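Viral CASP8 and FADD-like apoptosis regulator (Molluscum contagiosum virus subtype 1, PDB 2BBR) blocks death-receptor-induced apoptosis by interfering with caspase-8 recruitment and activation at the death-inducing signaling complex, and suppresses host NF-kappa-B activation. Local coordinates at residues R14-E19 and K74-L79; M63-Q68 and G83-L88. All blocks are in the same frame, centred on the assembly; numbering follows the deposited sequence.

Interaction 1: residues R14-E19 and K74-L79; sequences RHLLEE and KSRFGL
The side chain of R76 spans the gap between helix 70-77 and helix 10-17, reaching H15, L16 and E19, and it illustrates how one long side chain can bridge two helices of a bundle. Preparation begins one residue earlier. The hydroxyl of S75, held weakly by D71 O, lies at the edge of the guanidinium and in its plane, where R76 NH1 gives S75 OG a weak bond of 3.0 Å. R76 itself starts with CG beside its own backbone N (chi1 -61°) and bends again at chi2 (-59°), which carries the chain across L16. There R76 CG meets L16 CD1 at 3.7 Å, and the same methyl lies over one face of the guanidinium, toward its rim; the two side chains run past each other in opposite directions. Two waters complete the crossing. The first accepts a hydrogen bond from R76 NE at 2.7 Å, close to the guanidinium plane. It is also bonded to H15 ND1 at 2.9 Å. The imidazole is turned 45° from the guanidinium. The second water accepts from R76 NH2 at 2.8 Å and donates weakly to E19 OE2. E19 OE2 lies 4.5 Å from R76 NH2, too far for a salt bridge, though the opposite charges probably still attract. F77 then directs its ring inward onto L57 and L60 of helix 57-66, and G78, with positive phi, ends the helix as its N bonds back to K74 O. The chemistry is thus that of an apolar arm on a buried leucine, ending in a hydrated charge which two waters connect to H15 and E19, so the charged end probably adjusts more easily than the leucine packing.

Interaction 2: residues M63-Q68 and G83-L88; sequences MLYVLQ and GAEQLL
E85 OE2 is gripped by two groups, the hydroxyl of Y65 across the contact and the ammonium of K81 in a salt bridge. Y65 OH donates to E85 OE2 at 2.5 Å, and the carboxylate oxygen receives it on its anti lone pair, the one facing away from the other oxygen. The carboxylate is turned 56° from the ring plane. E85 CG comes within 3.3 Å of Y65 CE1, so the glutamate chain, crossing the ring obliquely, touches its carbons as well as its hydroxyl. With Y65 CG anti to its own N (chi1 -177°), the ring extends from helix 57-66 toward helix 81-85. It passes A84, whose CB lies 4.0 Å from Y65 CD1. L88 crosses the ring at about a right angle and sets CD1 over one face, 4.1 Å from the ring centroid, a CH-pi contact. The L88 side chain also borders a bound azide, probably from the crystallisation liquor, in a pocket with R95 and K98. Beyond Y65, Q68 closes helix 57-66 in a Schellman motif. A84 rests also on V61 and L73, so the contact packs helix 81-85 against its neighbours in the antiparallel helical bundle that is characteristic of death effector domains.

Along the chain the four segments alternate, 14-19, 63-68, 74-79 and 83-88, so the two contacts interlock, with centres about 13 Å apart. Helix 70-77, which supplies the second segment of interaction 1, lies in sequence between the helices 57-66 and 81-85 that meet in interaction 2. The contacts join directly through L64, whose CD1 packs against F77 CE1 at 3.6 Å and more loosely against L16 CD2 at 4.3 Å. L64 thus gives the two contacts a shared apolar neighbour. Interaction 1 joins the first helix, 10-17, to helix 70-77, and interaction 2 joins helix 57-66 to helix 81-85, both in the first death effector domain bundle, on one side of the chain's centre.

Interaction 1: residues R14-E19 and K74-L79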
ATOM      1  N   ARG A  14     -18.274  -5.536  -4.257  1.00 24.03           N
ATOM      2  CA  ARG A  14     -18.818  -4.182  -4.326  1.00 23.92           C
ATOM      3  C   ARG A  14     -19.594  -3.865  -3.055  1.00 23.08           C
ATOM      4  O   ARG A  14     -19.610  -2.725  -2.588  1.00 22.85           O
ATOM      5  CB  ARG A  14     -19.735  -4.017  -5.544  1.00 26.97           C
ATOM      6  CG  ARG A  14     -19.003  -3.739  -6.849  1.00 29.98           C
ATOM      7  CD  ARG A  14     -18.311  -4.979  -7.388  1.00 33.20           C
ATOM      8  NE  ARG A  14     -19.268  -5.966  -7.880  1.00 35.37           N
ATOM      9  CZ  ARG A  14     -20.085  -5.769  -8.911  1.00 36.72           C
ATOM     10  NH1 ARG A  14     -20.066  -4.617  -9.568  1.00 37.22           N
ATOM     11  NH2 ARG A  14     -20.922  -6.728  -9.286  1.00 37.41           N
ATOM     12  N   HIS A  15     -20.236  -4.882  -2.495  1.00 20.50           N
ATOM     13  CA  HIS A  15     -21.001  -4.712  -1.272  1.00 16.86           C
ATOM     14  C   HIS A  15     -20.031  -4.454  -0.119  1.00 17.07           C
ATOM     15  O   HIS A  15     -20.281  -3.626   0.756  1.00 15.67           O
ATOM     16  CB  HIS A  15     -21.841  -5.966  -1.020  1.00 16.71           C
ATOM     17  CG  HIS A  15     -22.668  -5.900   0.222  1.00 14.04           C
ATOM     18  ND1 HIS A  15     -22.258  -6.443   1.419  1.00 14.52           N
ATOM     19  CD2 HIS A  15     -23.886  -5.354   0.454  1.00 14.98           C
ATOM     20  CE1 HIS A  15     -23.187  -6.240   2.334  1.00 15.30           C
ATOM     21  NE2 HIS A  15     -24.186  -5.582   1.774  1.00 16.05           N
ATOM     22  N   LEU A  16     -18.913  -5.166  -0.131  1.00 17.61           N
ATOM     23  CA  LEU A  16     -17.896  -4.993   0.896  1.00 19.00           C
ATOM     24  C   LEU A  16     -17.350  -3.561   0.866  1.00 18.56           C
ATOM     25  O   LEU A  16     -17.086  -2.968   1.911  1.00 18.07           O
ATOM     26  CB  LEU A  16     -16.757  -5.994   0.669  1.00 20.75           C
ATOM     27  CG  LEU A  16     -15.529  -5.891   1.577  1.00 21.05           C
ATOM     28  CD1 LEU A  16     -15.946  -6.010   3.030  1.00 23.16           C
ATOM     29  CD2 LEU A  16     -14.532  -6.980   1.213  1.00 22.72           C
ATOM     30  N   LEU A  17     -17.203  -3.005  -0.335  1.00 17.86           N
ATOM     31  CA  LEU A  17     -16.672  -1.652  -0.499  1.00 19.36           C
ATOM     32  C   LEU A  17     -17.503  -0.549   0.147  1.00 19.53           C
ATOM     33  O   LEU A  17     -16.979   0.518   0.471  1.00 19.38           O
ATOM     34  CB  LEU A  17     -16.491  -1.330  -1.984  1.00 21.33           C
ATOM     35  CG  LEU A  17     -15.406  -2.102  -2.735  1.00 21.55           C
ATOM     36  CD1 LEU A  17     -15.368  -1.641  -4.185  1.00 23.83           C
ATOM     37  CD2 LEU A  17     -14.057  -1.878  -2.066  1.00 23.03           C
ATOM     38  N   GLU A  18     -18.796  -0.795   0.322  1.00 19.32           N
ATOM     39  CA  GLU A  18     -19.674   0.193   0.934  1.00 19.53           C
ATOM     40  C   GLU A  18     -19.281   0.412   2.389  1.00 18.57           C
ATOM     41  O   GLU A  18     -19.761   1.342   3.040  1.00 18.29           O
ATOM     42  CB  GLU A  18     -21.128  -0.276   0.858  1.00 22.85           C
ATOM     43  CG  GLU A  18     -21.669  -0.388  -0.557  1.00 26.75           C
ATOM     44  CD  GLU A  18     -23.066  -0.974  -0.603  1.00 29.82           C
ATOM     45  OE1 GLU A  18     -23.969  -0.419   0.059  1.00 32.65           O
ATOM     46  OE2 GLU A  18     -23.262  -1.990  -1.304  1.00 31.81           O
ATOM     47  N   GLU A  19     -18.401  -0.445   2.895  1.00 16.75           N
ATOM     48  CA  GLU A  19     -17.961  -0.346   4.278  1.00 15.48           C
ATOM     49  C   GLU A  19     -16.697   0.482   4.461  1.00 14.84           C
ATOM     50  O   GLU A  19     -16.305   0.764   5.588  1.00 14.91           O
ATOM     51  CB  GLU A  19     -17.739  -1.745   4.859  1.00 16.11           C
ATOM     52  CG  GLU A  19     -18.992  -2.607   4.876  1.00 19.96           C
ATOM     53  CD  GLU A  19     -20.127  -1.960   5.644  1.00 23.38           C
ATOM     54  OE1 GLU A  19     -19.950  -1.684   6.849  1.00 25.45           O
ATOM     55  OE2 GLU A  19     -21.197  -1.725   5.042  1.00 25.48           O
ATOM     56  N   LYS A  74     -13.714 -10.728   9.974  1.00  9.40           N
ATOM     57  CA  LYS A  74     -14.605 -11.640  10.684  1.00 10.85           C
ATOM     58  C   LYS A  74     -15.956 -11.818   9.989  1.00 10.85           C
ATOM     59  O   LYS A  74     -16.370 -12.940   9.701  1.00 11.47           O
ATOM     60  CB  LYS A  74     -14.854 -11.160  12.121  1.00 11.08           C
ATOM     61  CG  LYS A  74     -13.700 -11.392  13.087  1.00 15.56           C
ATOM     62  CD  LYS A  74     -14.063 -10.944  14.500  1.00 15.17           C
ATOM     63  CE  LYS A  74     -14.227  -9.435  14.582  1.00 15.24           C
ATOM     64  NZ  LYS A  74     -14.740  -8.994  15.907  1.00 15.92           N
ATOM     65  N   SER A  75     -16.637 -10.711   9.704  1.00 11.93           N
ATOM     66  CA  SER A  75     -17.961 -10.795   9.095  1.00 13.03           C
ATOM     67  C   SER A  75     -18.017 -11.327   7.670  1.00 13.66           C
ATOM     68  O   SER A  75     -18.977 -12.003   7.300  1.00 15.52           O
ATOM     69  CB  SER A  75     -18.659  -9.434   9.148  1.00 13.36           C
ATOM     70  OG  SER A  75     -18.039  -8.497   8.285  1.00 14.50           O
ATOM     71  N   ARG A  76     -16.996 -11.036   6.871  1.00 13.05           N
ATOM     72  CA  ARG A  76     -16.988 -11.481   5.485  1.00 14.82           C
ATOM     73  C   ARG A  76     -16.215 -12.761   5.214  1.00 13.97           C
ATOM     74  O   ARG A  76     -16.550 -13.501   4.287  1.00 15.74           O
ATOM     75  CB  ARG A  76     -16.442 -10.371   4.587  1.00 16.58           C
ATOM     76  CG  ARG A  76     -17.267  -9.094   4.606  1.00 19.85           C
ATOM     77  CD  ARG A  76     -18.696  -9.365   4.173  1.00 22.06           C
ATOM     78  NE  ARG A  76     -19.407  -8.143   3.810  1.00 22.38           N
ATOM     79  CZ  ARG A  76     -19.694  -7.156   4.654  1.00 21.57           C
ATOM     80  NH1 ARG A  76     -19.332  -7.238   5.925  1.00 21.28           N
ATOM     81  NH2 ARG A  76     -20.350  -6.086   4.221  1.00 22.54           N
ATOM     82  N   PHE A  77     -15.189 -13.036   6.014  1.00 13.52           N
ATOM     83  CA  PHE A  77     -14.392 -14.232   5.786  1.00 14.60           C
ATOM     84  C   PHE A  77     -14.264 -15.169   6.983  1.00 14.54           C
ATOM     85  O   PHE A  77     -13.639 -16.225   6.877  1.00 15.25           O
ATOM     86  CB  PHE A  77     -13.004 -13.829   5.278  1.00 15.26           C
ATOM     87  CG  PHE A  77     -13.042 -13.041   3.995  1.00 14.68           C
ATOM     88  CD1 PHE A  77     -12.808 -11.671   3.988  1.00 15.90           C
ATOM     89  CD2 PHE A  77     -13.340 -13.672   2.793  1.00 16.42           C
ATOM     90  CE1 PHE A  77     -12.871 -10.943   2.800  1.00 16.72           C
ATOM     91  CE2 PHE A  77     -13.405 -12.954   1.602  1.00 17.14           C
ATOM     92  CZ  PHE A  77     -13.170 -11.587   1.604  1.00 17.01           C
ATOM     93  N   GLY A  78     -14.866 -14.792   8.109  1.00 13.74           N
ATOM     94  CA  GLY A  78     -14.805 -15.620   9.302  1.00 13.89           C
ATOM     95  C   GLY A  78     -13.391 -15.821   9.813  1.00 12.68           C
ATOM     96  O   GLY A  78     -13.084 -16.842  10.436  1.00 15.99           O
ATOM     97  N   LEU A  79     -12.529 -14.842   9.567  1.00 12.14           N
ATOM     98  CA  LEU A  79     -11.141 -14.934   9.988  1.00 11.47           C
ATOM     99  C   LEU A  79     -10.773 -13.997  11.120  1.00 11.38           C
ATOM    100  O   LEU A  79     -11.152 -12.826  11.128  1.00 12.33           O
ATOM    101  CB  LEU A  79     -10.212 -14.641   8.808  1.00 12.20           C
ATOM    102  CG  LEU A  79     -10.216 -15.611   7.630  1.00 11.14           C
ATOM    103  CD1 LEU A  79      -9.346 -15.065   6.510  1.00 14.53           C
ATOM    104  CD2 LEU A  79      -9.719 -16.971   8.083  1.00 14.48           C
TER
HETATM  105  O   HOH W   1     -20.215  -8.445   1.275  1.00 18.89           O
HETATM  106  O   HOH W   2     -22.367  -4.543   5.501  1.00 45.57           O

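Interaction 2: residues M63-Q68 and G83-L88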
ATOM      1  N   MET A  63      -5.736  -7.139   1.929  1.00  9.61           N
ATOM      2  CA  MET A  63      -6.177  -5.753   1.857  1.00 10.27           C
ATOM      3  C   MET A  63      -6.857  -5.338   3.151  1.00  9.98           C
ATOM      4  O   MET A  63      -6.545  -4.290   3.715  1.00 10.97           O
ATOM      5  CB  MET A  63      -7.150  -5.554   0.700  1.00  9.97           C
ATOM      6  CG  MET A  63      -6.517  -5.664  -0.666  1.00 11.01           C
ATOM      7  SD  MET A  63      -7.743  -5.461  -1.956  1.00 14.31           S
ATOM      8  CE  MET A  63      -6.756  -5.808  -3.409  1.00 12.79           C
ATOM      9  N   LEU A  64      -7.792  -6.157   3.621  1.00  9.88           N
ATOM     10  CA  LEU A  64      -8.503  -5.828   4.854  1.00  9.78           C
ATOM     11  C   LEU A  64      -7.562  -5.795   6.057  1.00  9.66           C
ATOM     12  O   LEU A  64      -7.711  -4.956   6.945  1.00 10.59           O
ATOM     13  CB  LEU A  64      -9.646  -6.820   5.093  1.00 10.46           C
ATOM     14  CG  LEU A  64     -10.773  -6.773   4.052  1.00 11.08           C
ATOM     15  CD1 LEU A  64     -11.792  -7.863   4.349  1.00 12.31           C
ATOM     16  CD2 LEU A  64     -11.430  -5.398   4.062  1.00 12.07           C
ATOM     17  N   TYR A  65      -6.597  -6.706   6.088  1.00  9.87           N
ATOM     18  CA  TYR A  65      -5.644  -6.732   7.189  1.00  9.70           C
ATOM     19  C   TYR A  65      -4.823  -5.442   7.214  1.00 10.71           C
ATOM     20  O   TYR A  65      -4.657  -4.816   8.261  1.00 10.84           O
ATOM     21  CB  TYR A  65      -4.702  -7.923   7.051  1.00 11.31           C
ATOM     22  CG  TYR A  65      -3.728  -8.040   8.200  1.00 11.36           C
ATOM     23  CD1 TYR A  65      -4.072  -8.727   9.361  1.00 12.37           C
ATOM     24  CD2 TYR A  65      -2.477  -7.422   8.145  1.00 13.09           C
ATOM     25  CE1 TYR A  65      -3.196  -8.796  10.442  1.00 13.87           C
ATOM     26  CE2 TYR A  65      -1.596  -7.485   9.222  1.00 13.77           C
ATOM     27  CZ  TYR A  65      -1.965  -8.175  10.366  1.00 12.84           C
ATOM     28  OH  TYR A  65      -1.102  -8.235  11.439  1.00 15.54           O
ATOM     29  N   VAL A  66      -4.312  -5.048   6.052  1.00 11.27           N
ATOM     30  CA  VAL A  66      -3.514  -3.834   5.958  1.00 11.97           C
ATOM     31  C   VAL A  66      -4.326  -2.613   6.394  1.00 12.73           C
ATOM     32  O   VAL A  66      -3.782  -1.683   6.987  1.00 13.45           O
ATOM     33  CB  VAL A  66      -2.981  -3.636   4.515  1.00 13.87           C
ATOM     34  CG1 VAL A  66      -2.303  -2.280   4.381  1.00 15.96           C
ATOM     35  CG2 VAL A  66      -1.995  -4.747   4.176  1.00 16.17           C
ATOM     36  N   LEU A  67      -5.626  -2.625   6.108  1.00 12.31           N
ATOM     37  CA  LEU A  67      -6.516  -1.526   6.487  1.00 12.80           C
ATOM     38  C   LEU A  67      -6.942  -1.657   7.946  1.00 12.33           C
ATOM     39  O   LEU A  67      -7.653  -0.801   8.476  1.00 13.93           O
ATOM     40  CB  LEU A  67      -7.769  -1.514   5.606  1.00 14.46           C
ATOM     41  CG  LEU A  67      -7.641  -1.172   4.120  1.00 17.36           C
ATOM     42  CD1 LEU A  67      -9.007  -1.268   3.457  1.00 18.37           C
ATOM     43  CD2 LEU A  67      -7.075   0.226   3.960  1.00 18.44           C
ATOM     44  N   GLN A  68      -6.515  -2.741   8.582  1.00 12.50           N
ATOM     45  CA  GLN A  68      -6.838  -3.000   9.977  1.00 13.74           C
ATOM     46  C   GLN A  68      -8.338  -3.146  10.204  1.00 12.64           C
ATOM     47  O   GLN A  68      -8.851  -2.782  11.263  1.00 14.26           O
ATOM     48  CB  GLN A  68      -6.275  -1.883  10.861  1.00 17.84           C
ATOM     49  CG  GLN A  68      -4.756  -1.805  10.847  1.00 22.38           C
ATOM     50  CD  GLN A  68      -4.106  -3.019  11.482  1.00 24.89           C
ATOM     51  OE1 GLN A  68      -4.216  -3.232  12.689  1.00 27.91           O
ATOM     52  NE2 GLN A  68      -3.430  -3.826  10.670  1.00 27.01           N
ATOM     53  N   GLY A  83      -5.796 -15.678  11.745  1.00 13.40           N
ATOM     54  CA  GLY A  83      -6.178 -16.409  10.549  1.00 14.00           C
ATOM     55  C   GLY A  83      -5.795 -15.625   9.307  1.00 11.82           C
ATOM     56  O   GLY A  83      -5.354 -16.190   8.303  1.00 13.18           O
ATOM     57  N   ALA A  84      -5.958 -14.308   9.375  1.00 11.58           N
ATOM     58  CA  ALA A  84      -5.620 -13.444   8.253  1.00 11.09           C
ATOM     59  C   ALA A  84      -4.106 -13.364   8.067  1.00 11.44           C
ATOM     60  O   ALA A  84      -3.614 -13.329   6.941  1.00 11.99           O
ATOM     61  CB  ALA A  84      -6.194 -12.052   8.482  1.00 11.90           C
ATOM     62  N   GLU A  85      -3.369 -13.338   9.171  1.00 12.21           N
ATOM     63  CA  GLU A  85      -1.916 -13.262   9.089  1.00 11.21           C
ATOM     64  C   GLU A  85      -1.321 -14.481   8.387  1.00 11.98           C
ATOM     65  O   GLU A  85      -0.230 -14.410   7.824  1.00 12.37           O
ATOM     66  CB  GLU A  85      -1.322 -13.063  10.491  1.00 12.47           C
ATOM     67  CG  GLU A  85      -1.718 -11.711  11.077  1.00 13.47           C
ATOM     68  CD  GLU A  85      -1.288 -11.495  12.516  1.00 13.26           C
ATOM     69  OE1 GLU A  85      -1.186 -12.477  13.273  1.00 15.58           O
ATOM     70  OE2 GLU A  85      -1.083 -10.324  12.888  1.00 15.65           O
ATOM     71  N   GLN A  86      -2.048 -15.592   8.388  1.00 11.24           N
ATOM     72  CA  GLN A  86      -1.566 -16.791   7.714  1.00 12.70           C
ATOM     73  C   GLN A  86      -1.574 -16.617   6.197  1.00 12.65           C
ATOM     74  O   GLN A  86      -0.906 -17.363   5.483  1.00 14.24           O
ATOM     75  CB  GLN A  86      -2.415 -18.005   8.094  1.00 13.41           C
ATOM     76  CG  GLN A  86      -2.126 -18.543   9.487  1.00 12.74           C
ATOM     77  CD  GLN A  86      -0.679 -18.972   9.646  1.00 11.69           C
ATOM     78  OE1 GLN A  86      -0.139 -19.676   8.796  1.00 12.69           O
ATOM     79  NE2 GLN A  86      -0.045 -18.552  10.735  1.00 12.36           N
ATOM     80  N   LEU A  87      -2.314 -15.625   5.704  1.00 12.71           N
ATOM     81  CA  LEU A  87      -2.393 -15.388   4.264  1.00 13.35           C
ATOM     82  C   LEU A  87      -1.522 -14.245   3.763  1.00 12.55           C
ATOM     83  O   LEU A  87      -1.428 -14.019   2.554  1.00 13.50           O
ATOM     84  CB  LEU A  87      -3.846 -15.134   3.844  1.00 14.10           C
ATOM     85  CG  LEU A  87      -4.850 -16.229   4.209  1.00 14.86           C
ATOM     86  CD1 LEU A  87      -6.170 -15.954   3.506  1.00 15.46           C
ATOM     87  CD2 LEU A  87      -4.314 -17.595   3.808  1.00 17.59           C
ATOM     88  N   LEU A  88      -0.884 -13.519   4.674  1.00 13.51           N
ATOM     89  CA  LEU A  88      -0.037 -12.408   4.264  1.00 14.26           C
ATOM     90  C   LEU A  88       1.110 -12.888   3.378  1.00 13.45           C
ATOM     91  O   LEU A  88       1.759 -13.896   3.673  1.00 13.99           O
ATOM     92  CB  LEU A  88       0.515 -11.680   5.492  1.00 15.52           C
ATOM     93  CG  LEU A  88      -0.520 -10.927   6.334  1.00 16.21           C
ATOM     94  CD1 LEU A  88       0.129 -10.424   7.613  1.00 17.52           C
ATOM     95  CD2 LEU A  88      -1.092  -9.762   5.533  1.00 18.16           C
TER